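Local atomic coordinates of DUF2020 domain-containing protein (Corynebacterium diphtheriae, PDB entry 3V7B), a protein that is of unknown function, belonging to the DUF2020 family, which is grouped with the Mog1p/PsbP-like proteins. Residues G21-L31 and F60-V71; A98-G106 and Y117-V126. All coordinates share one frame; numbering follows the deposited sequence.

Contact 1 of 2, residues G21-L31 and F60-V71. With EDO (1,2-ethanediol), chain C.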
loop_
_atom_site.group_PDB
_atom_site.type_symbol
_atom_site.label_atom_id
_atom_site.label_comp_id
_atom_site.label_asym_id
_atom_site.label_seq_id
_atom_site.Cartn_x
_atom_site.Cartn_y
_atom_site.Cartn_z
ATOM N N GLY A 21 -1.263 -15.636 -5.346
ATOM C CA GLY A 21 -2.343 -14.782 -5.764
ATOM C C GLY A 21 -3.621 -14.897 -4.920
ATOM O O GLY A 21 -3.576 -15.128 -3.759
ATOM N N ARG A 22 -4.755 -14.691 -5.574
ATOM C CA ARG A 22 -6.121 -14.704 -5.007
ATOM C C ARG A 22 -6.560 -15.997 -4.278
ATOM O O ARG A 22 -7.488 -15.969 -3.496
ATOM C CB ARG A 22 -7.069 -14.455 -6.198
ATOM C CG ARG A 22 -8.432 -15.077 -6.089
ATOM C CD ARG A 22 -9.030 -15.293 -7.477
ATOM N NE ARG A 22 -10.346 -14.708 -7.390
ATOM C CZ ARG A 22 -10.559 -13.410 -7.460
ATOM N NH1 ARG A 22 -11.788 -12.978 -7.313
ATOM N NH2 ARG A 22 -9.552 -12.554 -7.706
ATOM N N GLU A 23 -5.935 -17.129 -4.583
ATOM C CA GLU A 23 -6.201 -18.398 -3.876
ATOM C C GLU A 23 -5.231 -18.576 -2.729
ATOM O O GLU A 23 -5.033 -19.687 -2.264
ATOM C CB GLU A 23 -6.074 -19.609 -4.803
ATOM C CG GLU A 23 -7.406 -20.151 -5.285
ATOM C CD GLU A 23 -7.853 -19.487 -6.565
ATOM O OE1 GLU A 23 -6.983 -19.159 -7.412
ATOM O OE2 GLU A 23 -9.069 -19.285 -6.724
ATOM N N GLY A 24 -4.603 -17.498 -2.288
ATOM C CA GLY A 24 -3.773 -17.573 -1.093
ATOM C C GLY A 24 -4.581 -17.409 0.208
ATOM O O GLY A 24 -5.723 -16.836 0.241
ATOM N N PHE A 25 -3.945 -17.869 1.285
ATOM C CA PHE A 25 -4.544 -17.852 2.620
ATOM C C PHE A 25 -3.806 -16.974 3.637
ATOM O O PHE A 25 -4.387 -16.698 4.707
ATOM C CB PHE A 25 -4.630 -19.305 3.195
ATOM C CG PHE A 25 -3.288 -20.012 3.284
ATOM C CD1 PHE A 25 -3.002 -21.117 2.461
ATOM C CD2 PHE A 25 -2.300 -19.579 4.174
ATOM C CE1 PHE A 25 -1.757 -21.753 2.532
ATOM C CE2 PHE A 25 -1.070 -20.222 4.249
ATOM C CZ PHE A 25 -0.795 -21.304 3.439
ATOM N N GLU A 26 -2.545 -16.596 3.340
ATOM C CA GLU A 26 -1.557 -16.153 4.360
ATOM C C GLU A 26 -1.908 -14.740 4.670
ATOM O O GLU A 26 -2.056 -13.933 3.781
ATOM C CB GLU A 26 -0.105 -16.271 3.876
ATOM C CG GLU A 26 0.956 -15.914 4.909
ATOM C CD GLU A 26 0.882 -16.764 6.171
ATOM O OE1 GLU A 26 1.320 -16.345 7.283
ATOM O OE2 GLU A 26 0.359 -17.891 6.037
ATOM N N GLU A 27 -2.096 -14.448 5.938
ATOM C CA GLU A 27 -2.640 -13.216 6.338
ATOM C C GLU A 27 -1.557 -12.171 6.507
ATOM O O GLU A 27 -0.371 -12.495 6.742
ATOM C CB GLU A 27 -3.499 -13.383 7.593
ATOM C CG GLU A 27 -4.753 -14.242 7.286
ATOM C CD GLU A 27 -5.781 -14.292 8.409
ATOM O OE1 GLU A 27 -6.730 -15.110 8.249
ATOM O OE2 GLU A 27 -5.640 -13.555 9.459
ATOM N N CYS A 28 -1.975 -10.925 6.373
ATOM C CA CYS A 28 -1.058 -9.794 6.527
ATOM C C CYS A 28 -0.609 -9.666 7.961
ATOM O O CYS A 28 -1.462 -9.613 8.851
ATOM C CB CYS A 28 -1.798 -8.532 6.177
ATOM S SG CYS A 28 -0.725 -7.116 6.012
ATOM N N PRO A 29 0.710 -9.551 8.219
ATOM C CA PRO A 29 1.103 -9.462 9.658
ATOM C C PRO A 29 0.666 -8.214 10.360
ATOM O O PRO A 29 0.533 -8.211 11.605
ATOM C CB PRO A 29 2.647 -9.608 9.652
ATOM C CG PRO A 29 2.959 -10.215 8.340
ATOM C CD PRO A 29 1.842 -9.830 7.348
ATOM N N TYR A 30 0.291 -7.190 9.604
ATOM C CA TYR A 30 0.005 -5.923 10.233
ATOM C C TYR A 30 -1.368 -5.330 9.924
ATOM O O TYR A 30 -1.606 -4.194 10.237
ATOM C CB TYR A 30 1.088 -4.895 9.863
ATOM C CG TYR A 30 1.417 -4.821 8.411
ATOM C CD1 TYR A 30 0.766 -3.914 7.605
ATOM C CD2 TYR A 30 2.397 -5.657 7.834
ATOM C CE1 TYR A 30 1.084 -3.796 6.272
ATOM C CE2 TYR A 30 2.718 -5.567 6.476
ATOM C CZ TYR A 30 2.067 -4.656 5.712
ATOM O OH TYR A 30 2.387 -4.563 4.395
ATOM N N LEU A 31 -2.231 -6.064 9.233
ATOM C CA LEU A 31 -3.577 -5.555 8.912
ATOM C C LEU A 31 -4.526 -6.760 9.072
ATOM O O LEU A 31 -4.313 -7.803 8.453
ATOM C CB LEU A 31 -3.655 -5.044 7.501
ATOM C CG LEU A 31 -3.010 -3.705 7.184
ATOM C CD1 LEU A 31 -3.249 -3.299 5.724
ATOM C CD2 LEU A 31 -3.508 -2.592 8.129
ATOM N N PHE A 60 -4.986 -7.974 -1.133
ATOM C CA PHE A 60 -6.258 -8.440 -0.710
ATOM C C PHE A 60 -7.198 -8.437 -1.910
ATOM O O PHE A 60 -7.399 -7.429 -2.576
ATOM C CB PHE A 60 -6.872 -7.581 0.399
ATOM C CG PHE A 60 -5.972 -7.290 1.579
ATOM C CD1 PHE A 60 -5.960 -8.121 2.691
ATOM C CD2 PHE A 60 -5.073 -6.220 1.546
ATOM C CE1 PHE A 60 -5.198 -7.825 3.803
ATOM C CE2 PHE A 60 -4.229 -5.998 2.636
ATOM C CZ PHE A 60 -4.298 -6.804 3.763
ATOM N N TRP A 61 -7.802 -9.596 -2.126
ATOM C CA TRP A 61 -8.704 -9.838 -3.233
ATOM C C TRP A 61 -10.131 -10.059 -2.815
ATOM O O TRP A 61 -10.412 -10.721 -1.824
ATOM C CB TRP A 61 -8.283 -11.096 -4.004
ATOM C CG TRP A 61 -7.157 -10.855 -4.955
ATOM C CD1 TRP A 61 -7.211 -10.439 -6.308
ATOM C CD2 TRP A 61 -5.783 -11.120 -4.675
ATOM N NE1 TRP A 61 -5.961 -10.378 -6.859
ATOM C CE2 TRP A 61 -5.040 -10.808 -5.892
ATOM C CE3 TRP A 61 -5.099 -11.538 -3.533
ATOM C CZ2 TRP A 61 -3.681 -10.871 -5.931
ATOM C CZ3 TRP A 61 -3.714 -11.643 -3.615
ATOM C CH2 TRP A 61 -3.037 -11.308 -4.782
ATOM N N SER A 62 -11.039 -9.501 -3.611
ATOM C CA SER A 62 -12.457 -9.856 -3.599
ATOM C C SER A 62 -12.786 -10.546 -4.920
ATOM O O SER A 62 -11.912 -11.151 -5.531
ATOM C CB SER A 62 -13.325 -8.624 -3.438
ATOM O OG SER A 62 -14.682 -8.980 -3.123
ATOM N N TYR A 63 -14.015 -10.434 -5.403
ATOM C CA TYR A 63 -14.370 -11.168 -6.594
ATOM C C TYR A 63 -13.670 -10.693 -7.908
ATOM O O TYR A 63 -13.418 -11.511 -8.797
ATOM C CB TYR A 63 -15.901 -11.198 -6.768
ATOM C CG TYR A 63 -16.528 -9.830 -6.988
ATOM C CD1 TYR A 63 -16.644 -9.278 -8.296
ATOM C CD2 TYR A 63 -17.013 -9.082 -5.914
ATOM C CE1 TYR A 63 -17.215 -8.016 -8.505
ATOM C CE2 TYR A 63 -17.576 -7.835 -6.120
ATOM C CZ TYR A 63 -17.669 -7.314 -7.415
ATOM O OH TYR A 63 -18.194 -6.068 -7.604
ATOM N N PRO A 64 -13.352 -9.397 -8.052
ATOM C CA PRO A 64 -12.653 -9.045 -9.317
ATOM C C PRO A 64 -11.292 -9.704 -9.489
ATOM O O PRO A 64 -10.653 -10.176 -8.527
ATOM C CB PRO A 64 -12.472 -7.519 -9.208
ATOM C CG PRO A 64 -13.507 -7.078 -8.258
ATOM C CD PRO A 64 -13.658 -8.202 -7.254
ATOM N N GLU A 65 -10.794 -9.720 -10.713
ATOM C CA GLU A 65 -9.438 -10.199 -10.957
ATOM C C GLU A 65 -8.372 -9.304 -10.251
ATOM O O GLU A 65 -7.434 -9.799 -9.525
ATOM C CB GLU A 65 -9.219 -10.252 -12.476
ATOM C CG GLU A 65 -10.181 -11.182 -13.216
ATOM C CD GLU A 65 -9.686 -12.615 -13.249
ATOM O OE1 GLU A 65 -9.140 -13.086 -12.227
ATOM O OE2 GLU A 65 -9.850 -13.278 -14.300
ATOM N N ALA A 66 -8.504 -7.997 -10.450
ATOM C CA ALA A 66 -7.634 -7.008 -9.827
ATOM C C ALA A 66 -7.892 -6.971 -8.292
ATOM O O ALA A 66 -9.026 -6.983 -7.842
ATOM C CB ALA A 66 -7.897 -5.622 -10.449
ATOM N N PRO A 67 -6.838 -6.879 -7.496
ATOM C CA PRO A 67 -7.086 -6.875 -6.053
ATOM C C PRO A 67 -8.002 -5.739 -5.569
ATOM O O PRO A 67 -8.067 -4.675 -6.216
ATOM C CB PRO A 67 -5.683 -6.768 -5.443
ATOM C CG PRO A 67 -4.739 -6.643 -6.556
ATOM C CD PRO A 67 -5.407 -6.915 -7.847
ATOM N N GLN A 68 -8.649 -5.917 -4.421
ATOM C CA GLN A 68 -9.442 -4.812 -3.859
ATOM C C GLN A 68 -8.505 -3.785 -3.181
ATOM O O GLN A 68 -8.824 -2.604 -3.129
ATOM C CB GLN A 68 -10.579 -5.275 -2.933
ATOM C CG GLN A 68 -10.144 -5.830 -1.560
ATOM C CD GLN A 68 -11.368 -5.935 -0.648
ATOM O OE1 GLN A 68 -12.067 -4.956 -0.427
ATOM N NE2 GLN A 68 -11.694 -7.149 -0.229
ATOM N N ALA A 69 -7.405 -4.231 -2.614
ATOM C CA ALA A 69 -6.448 -3.334 -1.944
ATOM C C ALA A 69 -5.071 -3.971 -1.985
ATOM O O ALA A 69 -4.876 -5.192 -1.841
ATOM C CB ALA A 69 -6.860 -3.057 -0.483
ATOM N N THR A 70 -4.092 -3.120 -2.125
ATOM C CA THR A 70 -2.703 -3.535 -2.082
ATOM C C THR A 70 -1.959 -2.590 -1.146
ATOM O O THR A 70 -2.061 -1.356 -1.286
ATOM C CB THR A 70 -2.083 -3.432 -3.508
ATOM O OG1 THR A 70 -2.750 -4.330 -4.423
ATOM C CG2 THR A 70 -0.548 -3.669 -3.484
ATOM N N VAL A 71 -1.149 -3.156 -0.239
ATOM C CA VAL A 71 -0.422 -2.347 0.721
ATOM C C VAL A 71 1.032 -2.726 0.598
ATOM O O VAL A 71 1.381 -3.902 0.715
ATOM C CB VAL A 71 -0.888 -2.564 2.188
ATOM C CG1 VAL A 71 -0.019 -1.798 3.172
ATOM C CG2 VAL A 71 -2.391 -2.158 2.329
HETATM C C1 EDO C . -6.379 -2.059 -7.242
HETATM O O1 EDO C . -6.469 -3.355 -7.858
HETATM C C2 EDO C . -5.722 -2.211 -5.860
HETATM O O2 EDO C . -4.416 -2.834 -5.821
HETATM O O HOH W 1 -7.074 -12.429 -9.409
#
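Arg-22 lies across the indole of Trp-61 and reaches past it into the turn that follows. Arg-22 CB sits 3.9 Å from the centroid of the five-membered ring of Trp-61, 12° off the normal, a CH-pi contact over the face. The backbone of Gly-21 continues this cover toward the rim of the same face, and the CB of Pro-67 lies on the opposite one. With CG anti to the backbone N (chi1 150°) and the chain bent at chi3, the Arg-22 guanidinium stands 67° from the indole plane and enters a pocket of carbonyls. Arg-22 NH2 donates to Pro-64 O at 2.7 Å, NH1 adds a weak bond to the same oxygen, and the O atoms of Ser-62 and Tyr-63 each lie 2.6 Å from NH1. A water takes a weak bond from Arg-22 NH2 and donates to Glu-65 O.

At the other end, Leu-31 CD1 meets Val-71 CG2 tip to tip at 3.7 Å, and Cys-28 CB touches Phe-60 CZ at 3.9 Å. Cys-28 SG lies over the centre of one face of the Tyr-30 ring, whose edge receives Val-71 CG1. Further out, the disulfide to Cys-58 ties this loop to strand 57-61, and Tyr-30 OH is hydrogen-bonded to Pro-56 O. Gln-68 N and Ala-69 N both donate to Phe-60 O: a classic beta bulge in an antiparallel hairpin, over which the disulfide-anchored loop is laid.

Contact 2 of 2, residues A98-G106 and Y117-V126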
loop_
_atom_site.group_PDB
_atom_site.type_symbol
_atom_site.label_atom_id
_atom_site.label_comp_id
_atom_site.label_asym_id
_atom_site.label_seq_id
_atom_site.Cartn_x
_atom_site.Cartn_y
_atom_site.Cartn_z
ATOM N N ALA A 98 -0.827 14.469 0.709
ATOM C CA ALA A 98 -1.124 13.566 1.809
ATOM C C ALA A 98 -0.056 13.823 2.831
ATOM O O ALA A 98 1.182 13.689 2.549
ATOM C CB ALA A 98 -1.114 12.116 1.350
ATOM N N GLU A 99 -0.482 14.250 4.019
ATOM C CA GLU A 99 0.491 14.592 5.063
ATOM C C GLU A 99 0.180 13.927 6.382
ATOM O O GLU A 99 0.506 14.487 7.426
ATOM C CB GLU A 99 0.533 16.103 5.270
ATOM C CG GLU A 99 0.938 16.887 4.030
ATOM C CD GLU A 99 2.391 16.680 3.597
ATOM O OE1 GLU A 99 3.295 16.799 4.484
ATOM O OE2 GLU A 99 2.616 16.412 2.365
ATOM N N GLU A 100 -0.449 12.767 6.345
ATOM C CA GLU A 100 -0.790 12.056 7.579
ATOM C C GLU A 100 -0.248 10.596 7.442
ATOM O O GLU A 100 -0.088 10.042 6.318
ATOM C CB GLU A 100 -2.315 12.187 7.918
ATOM C CG GLU A 100 -2.793 13.648 8.090
ATOM C CD GLU A 100 -4.261 13.884 8.562
ATOM O OE1 GLU A 100 -4.622 15.096 8.845
ATOM O OE2 GLU A 100 -5.073 12.918 8.657
ATOM N N PRO A 101 0.122 9.976 8.554
ATOM C CA PRO A 101 0.254 10.540 9.896
ATOM C C PRO A 101 1.409 11.555 10.021
ATOM O O PRO A 101 2.261 11.721 9.125
ATOM C CB PRO A 101 0.471 9.294 10.779
ATOM C CG PRO A 101 0.958 8.224 9.881
ATOM C CD PRO A 101 0.608 8.576 8.475
ATOM N N ASP A 102 1.458 12.251 11.147
ATOM C CA ASP A 102 2.416 13.320 11.272
ATOM C C ASP A 102 3.871 12.843 11.010
ATOM O O ASP A 102 4.307 11.793 11.454
ATOM C CB ASP A 102 2.176 14.085 12.582
ATOM C CG ASP A 102 0.972 15.057 12.472
ATOM O OD1 ASP A 102 0.072 14.811 11.647
ATOM O OD2 ASP A 102 0.936 16.082 13.183
ATOM N N GLY A 103 4.574 13.607 10.176
ATOM C CA GLY A 103 5.942 13.299 9.811
ATOM C C GLY A 103 6.030 12.647 8.439
ATOM O O GLY A 103 7.128 12.534 7.938
ATOM N N TRP A 104 4.883 12.295 7.831
ATOM C CA TRP A 104 4.827 11.621 6.518
ATOM C C TRP A 104 4.377 12.629 5.484
ATOM O O TRP A 104 3.573 13.535 5.789
ATOM C CB TRP A 104 3.880 10.426 6.518
ATOM C CG TRP A 104 4.357 9.325 7.448
ATOM C CD1 TRP A 104 4.294 9.292 8.857
ATOM C CD2 TRP A 104 5.053 8.110 7.072
ATOM N NE1 TRP A 104 4.891 8.169 9.344
ATOM C CE2 TRP A 104 5.353 7.405 8.308
ATOM C CE3 TRP A 104 5.459 7.556 5.868
ATOM C CZ2 TRP A 104 6.005 6.222 8.308
ATOM C CZ3 TRP A 104 6.095 6.353 5.894
ATOM C CH2 TRP A 104 6.367 5.700 7.090
ATOM N N SER A 105 4.773 12.390 4.237
ATOM C CA SER A 105 4.460 13.295 3.123
ATOM C C SER A 105 4.344 12.552 1.816
ATOM O O SER A 105 5.158 11.742 1.495
ATOM C CB SER A 105 5.587 14.306 2.947
ATOM O OG SER A 105 5.168 15.411 2.163
ATOM N N GLY A 106 3.412 12.924 0.991
ATOM C CA GLY A 106 3.303 12.302 -0.297
ATOM C C GLY A 106 2.016 12.816 -0.965
ATOM O O GLY A 106 1.747 14.010 -0.846
ATOM N N TYR A 117 -2.801 6.192 -1.929
ATOM C CA TYR A 117 -2.352 6.986 -0.846
ATOM C C TYR A 117 -0.913 6.574 -0.646
ATOM O O TYR A 117 -0.597 5.381 -0.353
ATOM C CB TYR A 117 -3.194 6.784 0.442
ATOM C CG TYR A 117 -2.816 7.737 1.596
ATOM C CD1 TYR A 117 -3.563 8.926 1.808
ATOM C CD2 TYR A 117 -1.780 7.458 2.484
ATOM C CE1 TYR A 117 -3.258 9.802 2.819
ATOM C CE2 TYR A 117 -1.467 8.339 3.512
ATOM C CZ TYR A 117 -2.236 9.512 3.686
ATOM O OH TYR A 117 -1.991 10.424 4.683
ATOM N N ALA A 118 -0.021 7.528 -0.852
ATOM C CA ALA A 118 1.426 7.261 -0.880
ATOM C C ALA A 118 2.208 8.304 -0.137
ATOM O O ALA A 118 2.136 9.489 -0.413
ATOM C CB ALA A 118 1.928 7.136 -2.309
ATOM N N VAL A 119 2.942 7.863 0.895
ATOM C CA VAL A 119 3.677 8.776 1.724
ATOM C C VAL A 119 5.037 8.239 2.073
ATOM O O VAL A 119 5.269 7.051 2.044
ATOM C CB VAL A 119 2.973 9.125 3.052
ATOM C CG1 VAL A 119 1.699 10.031 2.789
ATOM C CG2 VAL A 119 2.637 7.800 3.831
ATOM N N GLN A 120 5.949 9.151 2.301
ATOM C CA GLN A 120 7.269 8.755 2.843
ATOM C C GLN A 120 7.681 9.571 4.044
ATOM O O GLN A 120 7.226 10.685 4.278
ATOM C CB GLN A 120 8.331 8.809 1.758
ATOM C CG GLN A 120 8.656 10.155 1.131
ATOM C CD GLN A 120 9.321 11.202 1.980
ATOM O OE1 GLN A 120 10.264 10.975 2.791
ATOM N NE2 GLN A 120 8.867 12.383 1.789
ATOM N N LYS A 121 8.622 8.984 4.775
ATOM C CA LYS A 121 9.197 9.534 5.984
ATOM C C LYS A 121 10.625 9.031 5.913
ATOM O O LYS A 121 10.874 7.825 6.005
ATOM C CB LYS A 121 8.519 9.023 7.267
ATOM C CG LYS A 121 9.117 9.671 8.514
ATOM C CD LYS A 121 8.295 9.496 9.804
ATOM C CE LYS A 121 8.513 8.166 10.496
ATOM N NZ LYS A 121 8.298 8.285 11.994
ATOM N N GLY A 122 11.576 9.937 5.686
ATOM C CA GLY A 122 12.962 9.495 5.556
ATOM C C GLY A 122 13.037 8.510 4.383
ATOM O O GLY A 122 12.393 8.724 3.407
ATOM N N PRO A 123 13.739 7.381 4.532
ATOM C CA PRO A 123 13.840 6.468 3.429
ATOM C C PRO A 123 12.754 5.387 3.367
ATOM O O PRO A 123 12.844 4.514 2.530
ATOM C CB PRO A 123 15.195 5.809 3.646
ATOM C CG PRO A 123 15.300 5.746 5.104
ATOM C CD PRO A 123 14.711 7.061 5.591
ATOM N N VAL A 124 11.740 5.498 4.187
ATOM C CA VAL A 124 10.638 4.548 4.185
ATOM C C VAL A 124 9.481 5.108 3.405
ATOM O O VAL A 124 9.062 6.281 3.590
ATOM C CB VAL A 124 10.203 4.216 5.621
ATOM C CG1 VAL A 124 9.031 3.209 5.637
ATOM C CG2 VAL A 124 11.436 3.662 6.354
ATOM N N ALA A 125 8.924 4.266 2.524
ATOM C CA ALA A 125 7.696 4.648 1.812
ATOM C C ALA A 125 6.561 3.622 2.069
ATOM O O ALA A 125 6.817 2.449 2.199
ATOM C CB ALA A 125 7.958 4.842 0.307
ATOM N N VAL A 126 5.334 4.114 2.181
ATOM C CA VAL A 126 4.141 3.314 2.375
ATOM C C VAL A 126 3.140 3.713 1.268
ATOM O O VAL A 126 2.742 4.889 1.168
ATOM C CB VAL A 126 3.531 3.517 3.789
ATOM C CG1 VAL A 126 2.172 2.820 3.942
ATOM C CG2 VAL A 126 4.496 3.058 4.898
HETATM O O HOH W 2 8.259 13.174 5.327
HETATM O O HOH W 3 4.912 7.795 12.115
#
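Ser-105 and Gln-120 join the two segments through a pair of backbone hydrogen bonds. Gln-120 N donates to Ser-105 O at 2.8 Å in a nearly straight bond (168°), and Ser-105 N returns one to Gln-120 O at 3.0 Å. This is an antiparallel hydrogen-bonded pair; Gly-106 and Val-119 form the next, non-hydrogen-bonded one, where the strands close in until Gly-106 CA is 3.0 Å from Ala-118 O in a CA-H...O contact.

Among side-chain polar contacts, Tyr-117 OH donates to Glu-100 O at 2.5 Å, coming from above the carbonyl plane, although the oxygen itself lies at the edge of the phenol ring. Tyr-117 has CG anti to its own backbone N (chi1 -174°), which carries the hydroxyl over to the loop. Within segment 98-106, in one of the two conformers of its side chain, Ser-105 OG donates to Glu-99 OE2.

The apolar part centres on Trp-104. Lys-121 CB stands 3.5 Å from the centroid of the Trp-104 six-membered ring, 9° off the normal, as a CH-pi contact, while the lysine's CD and CE run on past NE1. Val-119 CG2 packs against Trp-104 CE3 at 3.5 Å, and Val-124 and Val-126 meet the far corner of the indole, near Leu-151 at the C terminus. Ala-98 CB lies against CE1 of Tyr-117.

Water completes the contact: Trp-104 NE1 donates to one that Lys-121 NZ also reaches, weakly. Type II turn 101-104 and type II' turn 121-124 bring these groups together. The chemistry implies that main-chain pairing sets the strand register, while the indole, gripped mainly by aliphatic carbons, has its one N-H taken up by an ordered water.

From the N terminus, the loop 21-31 leads into helix 33-40 and strand 46-50 before the chain returns as strand 57-61 and turns into strand 69-75; contact 1 closes this excursion across 28 intervening residues. Helix 79-89 and strand 96-98 follow. Contact 2 then closes a shorter path of 10 residues, the rest of the hairpin formed by strands 105-111 and 114-121, and includes the turn into strand 124-130. The two are in series, neither nesting nor crossing. The centres of contact 1 and contact 2 are about 23 Å apart, on opposite sides of the chain's centre. One antiparallel sheet links them, because strands 69-75 and 124-130 are neighbours. Helix 135-149 touches side chains of both.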